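Local coordinates for cellulose-binding protein (Saccharophagus degradans, PDB 2YHG) that probably acts in carbohydrate metabolism, its whole chain perhaps binding polysaccharide and hydrolysing N- or O-glycosyl compounds; this C-terminal fragment holds a nucleoside hydrolase-like domain, at residues Y105-Y117 against S124-A136. Numbering follows the deposited sequence. Where two conformers were deposited one is given.
Sequences YLDSINVMGQRGY and SGKDSAGSNLIIA. With EDO (1,2-ethanediol), chain J.
The backbones of Gly113 and Gly130 come within 4.3 Å of each other, CA to CA, where helix 129-136 starts beside the end of strand 110-112, the two axes at 121°. Met112 O accepts a hydrogen bond from Gly130 N in the helix's first turn (2.8 Å). Glycine suits position 130 because a CB there would press against Met112 O and Gly113 CA.

Beyond this bond Val111 turns its branched side chain to the helix: CB meets Ala129 CB, and CG2 lies over Gly130 CA and reaches Leu133 CD1 at 3.9 Å. The small Ala129 and Gly130 let the strand come close, while the longer Leu133 extends the apolar patch toward Ile109.

On the other flank, Gln114 uses both ends of its amide. NE2 donates to Lys126 O almost straight (169°) and in the amide plane, and OE1 accepts from Ser128 OG at 2.7 Å; with a further bond from NE2 to Asp121 O they hold the amide's rotation, and the bend at chi2 (-46°) swings it there. Ser128 OG also caps Ser131 N, and Ser131 OG accepts from Ser128 N, completing a capping box.

Strand 110-112 edges the six-stranded parallel sheet, bonded to strand 58-64; helix 129-139 leads from it to parallel strand 146-150, a beta-alpha-beta crossover passing strands 58-64 and 30-35 in the Rossmann-like order 3-2-1-4-5-6, and helix 155-167 touches Gln114 and Ser131 through Gln159.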
loop_
_atom_site.group_PDB
_atom_site.type_symbol
_atom_site.label_atom_id
_atom_site.label_comp_id
_atom_site.label_asym_id
_atom_site.label_seq_id
_atom_site.Cartn_x
_atom_site.Cartn_y
_atom_site.Cartn_z
ATOM N N TYR A 105 -7.027 10.395 -17.438
ATOM C CA TYR A 105 -6.629 10.864 -16.124
ATOM C C TYR A 105 -5.210 10.396 -15.772
ATOM O O TYR A 105 -4.385 11.177 -15.302
ATOM C CB TYR A 105 -7.622 10.428 -15.066
ATOM C CG TYR A 105 -7.131 10.745 -13.679
ATOM C CD1 TYR A 105 -7.046 12.043 -13.230
ATOM C CD2 TYR A 105 -6.628 9.734 -12.876
ATOM C CE1 TYR A 105 -6.509 12.318 -11.975
ATOM C CE2 TYR A 105 -6.107 9.993 -11.616
ATOM C CZ TYR A 105 -6.024 11.278 -11.186
ATOM O OH TYR A 105 -5.539 11.536 -9.925
ATOM N N LEU A 106 -4.917 9.130 -16.022
ATOM C CA LEU A 106 -3.585 8.618 -15.710
ATOM C C LEU A 106 -2.519 9.315 -16.525
ATOM O O LEU A 106 -1.463 9.646 -15.998
ATOM C CB LEU A 106 -3.494 7.121 -15.925
ATOM C CG LEU A 106 -4.317 6.285 -14.960
ATOM C CD1 LEU A 106 -4.085 4.810 -15.239
ATOM C CD2 LEU A 106 -4.049 6.594 -13.497
ATOM N N ASP A 107 -2.807 9.605 -17.788
ATOM C CA ASP A 107 -1.867 10.351 -18.591
ATOM C C ASP A 107 -1.564 11.703 -17.931
ATOM O O ASP A 107 -0.421 12.177 -17.960
ATOM C CB ASP A 107 -2.430 10.609 -19.989
ATOM C CG ASP A 107 -2.590 9.352 -20.836
ATOM O OD1 ASP A 107 -1.964 8.316 -20.539
ATOM O OD2 ASP A 107 -3.425 9.404 -21.785
ATOM N N SER A 108 -2.588 12.347 -17.357
ATOM C CA SER A 108 -2.422 13.664 -16.777
ATOM C C SER A 108 -1.547 13.712 -15.525
ATOM O O SER A 108 -1.061 14.758 -15.172
ATOM C CB SER A 108 -3.786 14.295 -16.478
ATOM O OG SER A 108 -4.364 13.834 -15.285
ATOM N N ILE A 109 -1.389 12.569 -14.866
ATOM C CA ILE A 109 -0.609 12.461 -13.629
ATOM C C ILE A 109 0.699 11.670 -13.828
ATOM O O ILE A 109 1.396 11.382 -12.856
ATOM C CB ILE A 109 -1.441 11.893 -12.468
ATOM C CG1 ILE A 109 -1.938 10.480 -12.757
ATOM C CG2 ILE A 109 -2.587 12.833 -12.149
ATOM C CD1 ILE A 109 -2.373 9.689 -11.524
ATOM N N ASN A 110 1.049 11.427 -15.089
ATOM C CA ASN A 110 2.293 10.797 -15.509
ATOM C C ASN A 110 3.280 11.903 -15.798
ATOM O O ASN A 110 3.262 12.502 -16.894
ATOM C CB ASN A 110 1.980 9.964 -16.758
ATOM C CG ASN A 110 3.209 9.474 -17.481
ATOM O OD1 ASN A 110 4.323 9.505 -16.947
ATOM N ND2 ASN A 110 3.020 9.036 -18.725
ATOM N N VAL A 111 4.175 12.180 -14.848
ATOM C CA VAL A 111 5.040 13.341 -14.916
ATOM C C VAL A 111 6.445 13.018 -14.429
ATOM O O VAL A 111 6.638 12.020 -13.720
ATOM C CB VAL A 111 4.465 14.561 -14.136
ATOM C CG1 VAL A 111 3.053 14.930 -14.637
ATOM C CG2 VAL A 111 4.450 14.312 -12.614
ATOM N N MET A 112 7.386 13.899 -14.755
ATOM C CA MET A 112 8.733 13.811 -14.260
ATOM C C MET A 112 8.867 14.407 -12.876
ATOM O O MET A 112 8.383 15.505 -12.619
ATOM C CB MET A 112 9.675 14.539 -15.192
ATOM C CG MET A 112 9.814 13.918 -16.567
ATOM S SD MET A 112 10.507 12.262 -16.606
ATOM C CE MET A 112 12.156 12.546 -16.006
ATOM N N GLY A 113 9.623 13.739 -12.029
ATOM C CA GLY A 113 10.104 14.251 -10.760
ATOM C C GLY A 113 11.524 14.742 -10.875
ATOM O O GLY A 113 11.957 15.223 -11.923
ATOM N N GLN A 114 12.288 14.609 -9.794
ATOM C CA GLN A 114 13.682 15.084 -9.844
ATOM C C GLN A 114 14.449 14.229 -10.854
ATOM O O GLN A 114 14.319 12.988 -10.874
ATOM C CB GLN A 114 14.374 14.995 -8.496
ATOM C CG GLN A 114 13.624 15.647 -7.335
ATOM C CD GLN A 114 13.085 17.022 -7.673
ATOM O OE1 GLN A 114 11.889 17.194 -7.893
ATOM N NE2 GLN A 114 13.949 18.005 -7.731
ATOM N N ARG A 115 15.302 14.889 -11.648
ATOM C CA ARG A 115 16.070 14.224 -12.702
ATOM C C ARG A 115 17.462 13.828 -12.255
ATOM O O ARG A 115 18.145 13.122 -12.993
ATOM C CB ARG A 115 16.133 15.084 -13.943
ATOM C CG ARG A 115 14.791 15.305 -14.572
ATOM C CD ARG A 115 14.883 16.176 -15.818
ATOM N NE ARG A 115 15.328 17.529 -15.506
ATOM C CZ ARG A 115 15.915 18.342 -16.374
ATOM N NH1 ARG A 115 16.171 17.913 -17.586
ATOM N NH2 ARG A 115 16.131 19.611 -16.056
ATOM N N GLY A 116 17.889 14.302 -11.091
ATOM C CA GLY A 116 19.174 13.968 -10.505
ATOM C C GLY A 116 19.014 13.339 -9.151
ATOM O O GLY A 116 17.896 13.164 -8.646
ATOM N N TYR A 117 20.148 12.996 -8.533
ATOM C CA TYR A 117 20.167 12.127 -7.370
ATOM C C TYR A 117 20.112 12.852 -6.022
ATOM O O TYR A 117 20.873 13.779 -5.755
ATOM C CB TYR A 117 21.438 11.267 -7.410
ATOM C CG TYR A 117 21.633 10.481 -6.138
ATOM C CD1 TYR A 117 20.804 9.410 -5.830
ATOM C CD2 TYR A 117 22.583 10.841 -5.205
ATOM C CE1 TYR A 117 20.904 8.737 -4.608
ATOM C CE2 TYR A 117 22.712 10.180 -3.989
ATOM C CZ TYR A 117 21.832 9.157 -3.682
ATOM O OH TYR A 117 21.855 8.517 -2.453
ATOM N N SER A 124 16.999 25.348 -4.487
ATOM C CA SER A 124 16.601 26.490 -5.256
ATOM C C SER A 124 16.628 26.156 -6.741
ATOM O O SER A 124 17.626 25.676 -7.263
ATOM C CB SER A 124 17.532 27.647 -4.924
ATOM O OG SER A 124 17.099 28.823 -5.546
ATOM N N GLY A 125 15.534 26.486 -7.431
ATOM C CA GLY A 125 15.454 26.277 -8.858
ATOM C C GLY A 125 15.248 24.852 -9.312
ATOM O O GLY A 125 15.271 24.583 -10.519
ATOM N N LYS A 126 15.008 23.926 -8.368
ATOM C CA LYS A 126 14.959 22.501 -8.685
ATOM C C LYS A 126 13.557 21.916 -8.600
ATOM O O LYS A 126 13.387 20.705 -8.538
ATOM C CB LYS A 126 15.971 21.740 -7.826
ATOM C CG LYS A 126 17.368 22.276 -8.047
ATOM C CD LYS A 126 18.446 21.466 -7.377
ATOM C CE LYS A 126 19.824 21.963 -7.785
ATOM N NZ LYS A 126 20.921 21.288 -7.067
ATOM N N ASP A 127 12.528 22.745 -8.692
ATOM C CA ASP A 127 11.186 22.170 -8.722
ATOM C C ASP A 127 10.999 21.283 -9.954
ATOM O O ASP A 127 11.541 21.586 -11.047
ATOM C CB ASP A 127 10.122 23.255 -8.806
ATOM C CG ASP A 127 9.970 24.071 -7.556
ATOM O OD1 ASP A 127 10.330 23.642 -6.439
ATOM O OD2 ASP A 127 9.326 25.166 -7.693
ATOM N N SER A 128 10.183 20.252 -9.812
ATOM C CA SER A 128 9.757 19.442 -10.915
ATOM C C SER A 128 8.249 19.421 -11.017
ATOM O O SER A 128 7.524 19.780 -10.073
ATOM C CB SER A 128 10.298 18.013 -10.779
ATOM O OG SER A 128 9.817 17.396 -9.593
ATOM N N ALA A 129 7.745 18.909 -12.139
ATOM C CA ALA A 129 6.315 18.644 -12.239
ATOM C C ALA A 129 5.866 17.757 -11.089
ATOM O O ALA A 129 4.822 17.979 -10.485
ATOM C CB ALA A 129 5.964 18.056 -13.583
ATOM N N GLY A 130 6.664 16.747 -10.773
ATOM C CA GLY A 130 6.297 15.825 -9.714
ATOM C C GLY A 130 6.310 16.433 -8.328
ATOM O O GLY A 130 5.422 16.170 -7.523
ATOM N N SER A 131 7.303 17.269 -8.018
ATOM C CA SER A 131 7.340 17.873 -6.709
ATOM C C SER A 131 6.160 18.817 -6.544
ATOM O O SER A 131 5.523 18.844 -5.508
ATOM C CB SER A 131 8.698 18.535 -6.419
ATOM O OG SER A 131 8.976 19.632 -7.256
ATOM N N ASN A 132 5.883 19.593 -7.580
ATOM C CA ASN A 132 4.728 20.481 -7.509
ATOM C C ASN A 132 3.430 19.685 -7.417
ATOM O O ASN A 132 2.494 20.149 -6.741
ATOM C CB ASN A 132 4.684 21.410 -8.728
ATOM C CG ASN A 132 5.706 22.511 -8.674
ATOM O OD1 ASN A 132 6.247 22.831 -7.609
ATOM N ND2 ASN A 132 5.982 23.108 -9.827
ATOM N N LEU A 133 3.330 18.542 -8.072
ATOM C CA LEU A 133 2.143 17.701 -7.994
ATOM C C LEU A 133 1.912 17.246 -6.555
ATOM O O LEU A 133 0.780 17.260 -6.053
ATOM C CB LEU A 133 2.301 16.514 -8.966
ATOM C CG LEU A 133 1.162 15.479 -9.030
ATOM C CD1 LEU A 133 1.322 14.636 -10.263
ATOM C CD2 LEU A 133 1.161 14.519 -7.814
ATOM N N ILE A 134 2.972 16.850 -5.851
ATOM C CA ILE A 134 2.863 16.464 -4.484
ATOM C C ILE A 134 2.351 17.620 -3.638
ATOM O O ILE A 134 1.481 17.443 -2.781
ATOM C CB ILE A 134 4.191 15.874 -3.956
ATOM C CG1 ILE A 134 4.506 14.574 -4.656
ATOM C CG2 ILE A 134 4.157 15.708 -2.453
ATOM C CD1 ILE A 134 5.927 14.097 -4.462
ATOM N N ILE A 135 2.937 18.805 -3.793
ATOM C CA ILE A 135 2.465 19.968 -3.038
ATOM C C ILE A 135 0.956 20.176 -3.246
ATOM O O ILE A 135 0.204 20.374 -2.289
ATOM C CB ILE A 135 3.244 21.239 -3.389
ATOM C CG1 ILE A 135 4.730 21.087 -3.013
ATOM C CG2 ILE A 135 2.638 22.458 -2.702
ATOM C CD1 ILE A 135 5.591 22.235 -3.453
ATOM N N ALA A 136 0.541 20.145 -4.504
ATOM C CA ALA A 136 -0.860 20.407 -4.806
ATOM C C ALA A 136 -1.771 19.369 -4.184
ATOM O O ALA A 136 -2.863 19.678 -3.689
ATOM C CB ALA A 136 -1.079 20.483 -6.299
HETATM C C1 EDO J . 14.885 18.853 -11.263
HETATM O O1 EDO J . 15.694 17.778 -11.706
HETATM C C2 EDO J . 13.608 18.896 -12.053
HETATM O O2 EDO J . 13.921 19.041 -13.437
#